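Local coordinates for SLT domain-containing protein (Bdellovibrio bacteriovorus HD100, PDB 6TAB) that probably cleaves peptidoglycan as a lysozyme-type hydrolase of altered substrate specificity, facilitating the predator's exit from its prey cell, at residues A[224-227]-A[232-235]; A[118-123]-A[129-134]; A[165-170]-A[185-190]. All coordinates share one frame; numbering follows the deposited sequence.

Along the chain the order is contact 2, contact 3, contact 1, all within the lysozyme-like SLT domain. None touches another. The centres of contact 1 and contact 2 lie about 18 Å apart. Those of contact 1 and contact 3 are about 21 Å apart. Contact 2 and contact 3, on opposite sides of the chain's centre, have centres about 28 Å apart. Helix 125-144 carries one half of contact 2 and, further along, packs against L169 and L170 of contact 3. Helix 193-211 reaches from contact 3, through N196, to contact 1, through D211. Helix 238-248 receives L232 and Y131, so contacts 1 and 2 share it, while the other two helices tie contact 3 to both.

Contact 1 (A[224-227]-A[232-235]); sequences GGAR and LRAG
Between strand 221-222 and helix 238-248 the chain makes a tight loop that turns back on itself, and R233 pins the return by gripping the carbonyl of A226. The guanidinium comes in side-on: R233 NE lies 2.9 Å from A226 O and R233 NH2 3.1 Å from the same A226 O. Both nitrogens stay in the carbonyl plane, and the oxygen in turn sits near the guanidinium plane, at its edge. Neither N-H is straight, at 142° for NE and 139° for NH2, as expected when two donors share a single acceptor. R233 NH2 adds a weak, long bond of 3.4 Å to R227 O. The reach comes from an arginine chain stretched out from CG to NE, and on its way R233 CG passes 3.9 Å from A226 CB.

In this SLT domain the loop holds no long helix or strand, although 225-227 take helix-like backbone angles and R227 N bonds to G224 O. L232 packs against the turn at G225 and A226. With CG anti to the carbonyl carbon (chi1 -68°), the L232 CD1 methyl lies against the backbone of G225, 3.7 Å from G225 C, while A226 CB rests 3.8 Å from L232 O. Beyond these two segments L232 also packs on I243 of helix 238-248. R233 has a second partner in W222, a cation-pi contact, so the guanidinium is fixed from more than one direction. R227 turns away from this contact and pairs with D211 in a salt bridge; the other carboxylate oxygen of D211 takes the N-H of G224.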
loop_
_atom_site.group_PDB
_atom_site.type_symbol
_atom_site.label_atom_id
_atom_site.label_comp_id
_atom_site.label_asym_id
_atom_site.label_seq_id
_atom_site.Cartn_x
_atom_site.Cartn_y
_atom_site.Cartn_z
ATOM N N GLY A 224 -4.443 10.587 -2.295
ATOM C CA GLY A 224 -3.630 9.405 -2.600
ATOM C C GLY A 224 -3.937 8.249 -1.658
ATOM O O GLY A 224 -5.102 7.964 -1.308
ATOM N N GLY A 225 -2.891 7.506 -1.253
ATOM C CA GLY A 225 -3.081 6.348 -0.346
ATOM C C GLY A 225 -3.650 6.760 1.009
ATOM O O GLY A 225 -4.243 5.901 1.712
ATOM N N ALA A 226 -3.460 8.040 1.411
ATOM C CA ALA A 226 -4.041 8.518 2.697
ATOM C C ALA A 226 -5.579 8.545 2.641
ATOM O O ALA A 226 -6.221 8.653 3.678
ATOM C CB ALA A 226 -3.469 9.868 3.069
ATOM N N ARG A 227 -6.192 8.469 1.436
ATOM C CA ARG A 227 -7.682 8.307 1.372
ATOM C C ARG A 227 -8.129 7.034 2.127
ATOM O O ARG A 227 -9.210 7.030 2.749
ATOM C CB ARG A 227 -8.150 8.221 -0.093
ATOM C CG ARG A 227 -7.992 9.495 -0.921
ATOM C CD ARG A 227 -9.220 9.839 -1.683
ATOM N NE ARG A 227 -9.041 10.970 -2.571
ATOM C CZ ARG A 227 -10.085 11.610 -3.092
ATOM N NH1 ARG A 227 -11.319 11.414 -2.598
ATOM N NH2 ARG A 227 -9.879 12.475 -4.072
ATOM N N LEU A 232 -0.607 6.306 6.400
ATOM C CA LEU A 232 -0.102 7.271 5.394
ATOM C C LEU A 232 -0.534 8.715 5.707
ATOM O O LEU A 232 -0.140 9.626 4.952
ATOM C CB LEU A 232 -0.533 6.856 3.972
ATOM C CG LEU A 232 0.099 5.581 3.422
ATOM C CD1 LEU A 232 -0.431 5.266 2.034
ATOM C CD2 LEU A 232 1.628 5.642 3.404
ATOM N N ARG A 233 -1.317 8.944 6.770
ATOM C CA ARG A 233 -1.801 10.288 7.169
ATOM C C ARG A 233 -0.778 10.974 8.095
ATOM O O ARG A 233 -0.437 10.456 9.178
ATOM C CB ARG A 233 -3.165 10.159 7.848
ATOM C CG ARG A 233 -4.269 9.697 6.892
ATOM C CD ARG A 233 -5.672 9.672 7.486
ATOM N NE ARG A 233 -6.610 9.134 6.513
ATOM C CZ ARG A 233 -7.936 9.252 6.597
ATOM N NH1 ARG A 233 -8.496 9.693 7.712
ATOM N NH2 ARG A 233 -8.705 8.971 5.553
ATOM N N ALA A 234 -0.296 12.143 7.673
ATOM C CA ALA A 234 0.752 12.875 8.362
ATOM C C ALA A 234 0.325 13.171 9.803
ATOM O O ALA A 234 -0.840 13.526 10.093
ATOM C CB ALA A 234 1.058 14.168 7.641
ATOM N N GLY A 235 1.297 13.005 10.699
ATOM C CA GLY A 235 1.154 13.327 12.101
ATOM C C GLY A 235 2.372 12.875 12.904
ATOM O O GLY A 235 3.328 12.307 12.346
#

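Contact 2 (A[118-123]-A[129-134]); sequences PKYSSL and KQYWAF
Y120 carries this contact with its ring, which reaches Y131 at the flank and W132 at the hydroxyl. Its CB points at helix 125-144, and with CG anti to the backbone N (chi1 -163°) the ring runs outward from the short 3-10 turn toward the helix. The CD2 side of the ring lies over one face of Y131. Next along that flank, Y120 CE2 makes the close approach, 3.8 Å from Y131 CD2 and 4.0 Å from Y131 CE2. This is a T-shaped, edge-to-face pair, Y120 giving the edge and Y131 the face: the planes stand at 83° and the ring centroids are 5.6 Å apart.

The pair belongs to an aromatic cluster where the loop from helix 113-116 enters helix 125-144, a long helix of the lysozyme-like domain. Y120 also touches P110 and R113, while Y131 leans on F116 and C253. A backbone hydrogen bond joins K119 to C253, so the loop before helix 125-144 lies against the C-terminal end; a C117-C253 disulfide has been seen in a structure of this protein.

At the tip, Y120 OH accepts a hydrogen bond of 2.9 Å from W132 NE1. The N-H points to it at 156°, and the hydroxyl oxygen lies close to the indole plane, at the pyrrole edge. The CB of W132 does not point at segment 118-123, yet its indole swings round so that NE1 meets the hydroxyl. Y131 CD2 stands over the rim of the W132 ring system, so the neighbouring aromatics pack together. The phenol oxygen of Y131 bonds to S247 of helix 238-248.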
loop_
_atom_site.group_PDB
_atom_site.type_symbol
_atom_site.label_atom_id
_atom_site.label_comp_id
_atom_site.label_asym_id
_atom_site.label_seq_id
_atom_site.Cartn_x
_atom_site.Cartn_y
_atom_site.Cartn_z
ATOM N N PRO A 118 12.957 11.993 -3.614
ATOM C CA PRO A 118 13.355 13.161 -4.401
ATOM C C PRO A 118 13.743 12.917 -5.877
ATOM O O PRO A 118 13.452 13.785 -6.742
ATOM C CB PRO A 118 14.505 13.750 -3.552
ATOM C CG PRO A 118 14.078 13.399 -2.139
ATOM C CD PRO A 118 13.493 12.006 -2.237
ATOM N N LYS A 119 14.337 11.752 -6.181
ATOM C CA LYS A 119 14.776 11.402 -7.530
ATOM C C LYS A 119 13.720 10.575 -8.300
ATOM O O LYS A 119 14.086 9.962 -9.313
ATOM C CB LYS A 119 16.142 10.691 -7.498
ATOM C CG LYS A 119 17.307 11.522 -6.988
ATOM C CD LYS A 119 18.625 10.747 -7.030
ATOM C CE LYS A 119 19.816 11.632 -6.739
ATOM N NZ LYS A 119 21.063 10.848 -6.549
ATOM N N TYR A 120 12.439 10.597 -7.881
ATOM C CA TYR A 120 11.419 9.750 -8.511
ATOM C C TYR A 120 11.384 9.923 -10.045
ATOM O O TYR A 120 11.185 8.949 -10.782
ATOM C CB TYR A 120 10.029 10.024 -7.882
ATOM C CG TYR A 120 9.021 8.934 -8.166
ATOM C CD1 TYR A 120 8.242 8.972 -9.311
ATOM C CD2 TYR A 120 8.839 7.863 -7.294
ATOM C CE1 TYR A 120 7.337 7.955 -9.611
ATOM C CE2 TYR A 120 7.974 6.825 -7.604
ATOM C CZ TYR A 120 7.179 6.884 -8.744
ATOM O OH TYR A 120 6.281 5.877 -9.014
ATOM N N SER A 121 11.450 11.170 -10.523
ATOM C CA SER A 121 11.307 11.426 -11.964
ATOM C C SER A 121 12.421 10.788 -12.806
ATOM O O SER A 121 12.248 10.713 -14.040
ATOM C CB SER A 121 11.213 12.908 -12.276
ATOM O OG SER A 121 12.426 13.574 -11.981
ATOM N N SER A 122 13.538 10.374 -12.176
ATOM C CA SER A 122 14.673 9.718 -12.866
ATOM C C SER A 122 14.555 8.182 -12.914
ATOM O O SER A 122 15.364 7.523 -13.590
ATOM C CB SER A 122 16.004 10.077 -12.208
ATOM O OG SER A 122 16.231 11.472 -12.234
ATOM N N LEU A 123 13.590 7.597 -12.207
ATOM C CA LEU A 123 13.510 6.130 -12.058
ATOM C C LEU A 123 13.004 5.466 -13.358
ATOM O O LEU A 123 12.049 5.954 -13.995
ATOM C CB LEU A 123 12.590 5.758 -10.881
ATOM C CG LEU A 123 13.021 6.245 -9.497
ATOM C CD1 LEU A 123 12.029 5.745 -8.439
ATOM C CD2 LEU A 123 14.446 5.824 -9.144
ATOM N N LYS A 129 8.788 -0.172 -9.910
ATOM C CA LYS A 129 8.166 -1.406 -9.334
ATOM C C LYS A 129 8.886 -1.804 -8.020
ATOM O O LYS A 129 8.230 -2.199 -7.039
ATOM C CB LYS A 129 8.132 -2.553 -10.346
ATOM C CG LYS A 129 7.183 -2.296 -11.519
ATOM C CD LYS A 129 6.583 -3.528 -12.195
ATOM C CE LYS A 129 7.567 -4.511 -12.744
ATOM N NZ LYS A 129 6.986 -5.683 -13.434
ATOM N N GLN A 130 10.228 -1.720 -7.989
ATOM C CA GLN A 130 10.974 -1.982 -6.742
ATOM C C GLN A 130 10.540 -1.009 -5.630
ATOM O O GLN A 130 10.396 -1.443 -4.444
ATOM C CB GLN A 130 12.491 -1.926 -6.988
ATOM C CG GLN A 130 13.047 -3.094 -7.805
ATOM C CD GLN A 130 14.504 -2.896 -8.151
ATOM O OE1 GLN A 130 15.328 -2.565 -7.297
ATOM N NE2 GLN A 130 14.857 -3.131 -9.407
ATOM N N TYR A 131 10.394 0.290 -5.951
ATOM C CA TYR A 131 9.979 1.328 -4.998
ATOM C C TYR A 131 8.613 0.964 -4.370
ATOM O O TYR A 131 8.427 0.958 -3.144
ATOM C CB TYR A 131 9.922 2.716 -5.707
ATOM C CG TYR A 131 9.393 3.794 -4.786
ATOM C CD1 TYR A 131 10.205 4.393 -3.834
ATOM C CD2 TYR A 131 8.067 4.203 -4.829
ATOM C CE1 TYR A 131 9.726 5.308 -2.906
ATOM C CE2 TYR A 131 7.573 5.152 -3.950
ATOM C CZ TYR A 131 8.391 5.709 -2.975
ATOM O OH TYR A 131 7.881 6.609 -2.064
ATOM N N TRP A 132 7.624 0.705 -5.249
ATOM C CA TRP A 132 6.248 0.462 -4.759
ATOM C C TRP A 132 6.157 -0.833 -3.944
ATOM O O TRP A 132 5.387 -0.886 -2.959
ATOM C CB TRP A 132 5.204 0.560 -5.900
ATOM C CG TRP A 132 4.892 2.004 -6.183
ATOM C CD1 TRP A 132 5.369 2.770 -7.215
ATOM C CD2 TRP A 132 4.192 2.920 -5.316
ATOM N NE1 TRP A 132 4.959 4.084 -7.084
ATOM C CE2 TRP A 132 4.216 4.203 -5.927
ATOM C CE3 TRP A 132 3.499 2.757 -4.117
ATOM C CZ2 TRP A 132 3.665 5.314 -5.290
ATOM C CZ3 TRP A 132 2.895 3.848 -3.536
ATOM C CH2 TRP A 132 2.981 5.116 -4.112
ATOM N N ALA A 133 6.889 -1.886 -4.341
ATOM C CA ALA A 133 6.916 -3.115 -3.475
ATOM C C ALA A 133 7.490 -2.807 -2.068
ATOM O O ALA A 133 6.946 -3.275 -1.062
ATOM C CB ALA A 133 7.638 -4.237 -4.156
ATOM N N PHE A 134 8.542 -1.980 -1.994
ATOM C CA PHE A 134 9.104 -1.587 -0.712
ATOM C C PHE A 134 8.078 -0.786 0.113
ATOM O O PHE A 134 7.836 -1.030 1.327
ATOM C CB PHE A 134 10.409 -0.797 -0.875
ATOM C CG PHE A 134 11.048 -0.452 0.456
ATOM C CD1 PHE A 134 10.664 0.684 1.163
ATOM C CD2 PHE A 134 11.958 -1.312 1.070
ATOM C CE1 PHE A 134 11.179 0.969 2.421
ATOM C CE2 PHE A 134 12.473 -1.025 2.331
ATOM C CZ PHE A 134 12.084 0.102 3.018
#

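Contact 3 (A[165-170]-A[185-190]); sequences ISRGLL and KSTKDL
The guanidinium of R167 is sandwiched between two aliphatic groups. Over one face, toward the rim, stands T187 CB, 3.6 Å above the plane; on the opposite face I165 CG2 sits 3.7 Å above its centre, contributed by the arginine's own strand. T187 CB and its methyl both touch: T187 CB lies 3.7 Å from R167 NE, and T187 CG2 3.8 Å from R167 NH2. With T187 CG2 anti to the carbonyl carbon, the methyl falls alongside the flat group. This is apolar cover, with no hydrogen bond between the two residues; R167 NH1 hydrogen-bonds to H191 NE2, just beyond the segment.

Lower on the arginine, R167 CB rests 3.8 Å from L190 CB, where the two side chains cross at about a right angle. The chain then runs extended from CG to NE, carrying the guanidinium outward past L190 to T187. Next to R167, G168 CA lies 3.8 Å from L190 O, a backbone packing contact. G168 has a phi of 75°, a conformation easy for glycine. A water links the two backbones: it accepts from L169 N and donates to L190 O, 3.0 Å from each. On the other segment, D189 OD2 takes the N-H of S186 with its anti lone pair, bracing the turn that presents T187 and L190.

G168 to L170 belong to the Gly-Leu-Leu-Gln stretch recognisable as a motif of the SLT family. Strand 163-167 pairs antiparallel with strand 151-154, and the chain after it dives between helices: L169 and L170 pack on helix 125-144, and L169 also on helix 193-211, whose N196 bonds through ND2 to both R167 O and L190 O.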
loop_
_atom_site.group_PDB
_atom_site.type_symbol
_atom_site.label_atom_id
_atom_site.label_comp_id
_atom_site.label_asym_id
_atom_site.label_seq_id
_atom_site.Cartn_x
_atom_site.Cartn_y
_atom_site.Cartn_z
ATOM N N ILE A 165 -14.967 -5.109 9.980
ATOM C CA ILE A 165 -13.808 -5.940 10.376
ATOM C C ILE A 165 -12.705 -5.756 9.325
ATOM O O ILE A 165 -12.880 -6.122 8.143
ATOM C CB ILE A 165 -14.208 -7.424 10.590
ATOM C CG1 ILE A 165 -15.378 -7.577 11.591
ATOM C CG2 ILE A 165 -12.983 -8.235 11.012
ATOM C CD1 ILE A 165 -15.949 -8.987 11.722
ATOM N N SER A 166 -11.556 -5.207 9.754
ATOM C CA SER A 166 -10.400 -5.026 8.899
ATOM C C SER A 166 -9.539 -6.301 8.942
ATOM O O SER A 166 -9.331 -6.846 10.043
ATOM C CB SER A 166 -9.643 -3.776 9.332
ATOM O OG SER A 166 -10.435 -2.603 9.134
ATOM N N ARG A 167 -9.019 -6.734 7.784
ATOM C CA ARG A 167 -8.427 -8.071 7.670
ATOM C C ARG A 167 -7.106 -8.091 6.899
ATOM O O ARG A 167 -6.901 -7.388 5.889
ATOM C CB ARG A 167 -9.413 -9.032 6.986
ATOM C CG ARG A 167 -10.729 -9.244 7.728
ATOM C CD ARG A 167 -11.690 -10.148 7.000
ATOM N NE ARG A 167 -12.939 -10.383 7.693
ATOM C CZ ARG A 167 -13.180 -11.206 8.694
ATOM N NH1 ARG A 167 -12.210 -12.002 9.126
ATOM N NH2 ARG A 167 -14.408 -11.247 9.228
ATOM N N GLY A 168 -6.225 -9.008 7.345
ATOM C CA GLY A 168 -5.042 -9.372 6.550
ATOM C C GLY A 168 -3.919 -8.332 6.563
ATOM O O GLY A 168 -3.886 -7.398 7.381
ATOM N N LEU A 169 -2.998 -8.509 5.610
ATOM C CA LEU A 169 -1.704 -7.801 5.619
ATOM C C LEU A 169 -1.883 -6.271 5.662
ATOM O O LEU A 169 -1.128 -5.565 6.373
ATOM C CB LEU A 169 -0.849 -8.218 4.417
ATOM C CG LEU A 169 -0.315 -9.648 4.415
ATOM C CD1 LEU A 169 0.504 -9.868 3.153
ATOM C CD2 LEU A 169 0.489 -9.955 5.682
ATOM N N LEU A 170 -2.802 -5.734 4.825
ATOM C CA LEU A 170 -3.029 -4.268 4.690
ATOM C C LEU A 170 -4.322 -3.801 5.399
ATOM O O LEU A 170 -4.732 -2.648 5.253
ATOM C CB LEU A 170 -3.046 -3.906 3.190
ATOM C CG LEU A 170 -1.695 -3.987 2.474
ATOM C CD1 LEU A 170 -1.877 -3.931 0.966
ATOM C CD2 LEU A 170 -0.750 -2.898 2.958
ATOM N N LYS A 185 -14.455 -13.363 -2.636
ATOM C CA LYS A 185 -15.664 -14.211 -2.635
ATOM C C LYS A 185 -16.207 -14.456 -1.215
ATOM O O LYS A 185 -17.414 -14.627 -1.037
ATOM C CB LYS A 185 -15.384 -15.518 -3.381
ATOM C CG LYS A 185 -15.213 -15.344 -4.888
ATOM C CD LYS A 185 -15.236 -16.633 -5.680
ATOM C CE LYS A 185 -14.160 -17.625 -5.275
ATOM N NZ LYS A 185 -12.793 -17.123 -5.566
ATOM N N SER A 186 -15.318 -14.471 -0.213
ATOM C CA SER A 186 -15.654 -14.678 1.195
ATOM C C SER A 186 -14.614 -13.986 2.074
ATOM O O SER A 186 -13.573 -13.530 1.586
ATOM C CB SER A 186 -15.727 -16.142 1.548
ATOM O OG SER A 186 -14.433 -16.719 1.630
ATOM N N THR A 187 -14.898 -13.912 3.372
ATOM C CA THR A 187 -13.958 -13.255 4.292
ATOM C C THR A 187 -12.597 -13.982 4.304
ATOM O O THR A 187 -11.548 -13.337 4.487
ATOM C CB THR A 187 -14.537 -13.078 5.700
ATOM O OG1 THR A 187 -14.911 -14.362 6.190
ATOM C CG2 THR A 187 -15.697 -12.111 5.714
ATOM N N LYS A 188 -12.586 -15.301 4.081
ATOM C CA LYS A 188 -11.313 -16.059 4.062
ATOM C C LYS A 188 -10.337 -15.516 2.999
ATOM O O LYS A 188 -9.111 -15.534 3.178
ATOM C CB LYS A 188 -11.565 -17.548 3.818
ATOM C CG LYS A 188 -10.343 -18.442 3.933
ATOM C CD LYS A 188 -10.670 -19.926 3.899
ATOM C CE LYS A 188 -9.436 -20.786 4.073
ATOM N NZ LYS A 188 -9.754 -22.226 3.957
ATOM N N ASP A 189 -10.879 -15.012 1.888
ATOM C CA ASP A 189 -10.051 -14.507 0.786
ATOM C C ASP A 189 -9.201 -13.285 1.193
ATOM O O ASP A 189 -8.119 -13.067 0.605
ATOM C CB ASP A 189 -10.910 -14.236 -0.456
ATOM C CG ASP A 189 -11.495 -15.522 -1.035
ATOM O OD1 ASP A 189 -10.696 -16.414 -1.407
ATOM O OD2 ASP A 189 -12.745 -15.655 -1.060
ATOM N N LEU A 190 -9.666 -12.482 2.165
ATOM C CA LEU A 190 -8.873 -11.320 2.629
ATOM C C LEU A 190 -7.638 -11.774 3.441
ATOM O O LEU A 190 -6.657 -11.009 3.529
ATOM C CB LEU A 190 -9.742 -10.313 3.404
ATOM C CG LEU A 190 -10.741 -9.499 2.548
ATOM C CD1 LEU A 190 -12.068 -10.253 2.400
ATOM C CD2 LEU A 190 -10.969 -8.084 3.100
HETATM O O HOH W 1 -3.689 -10.928 3.965
#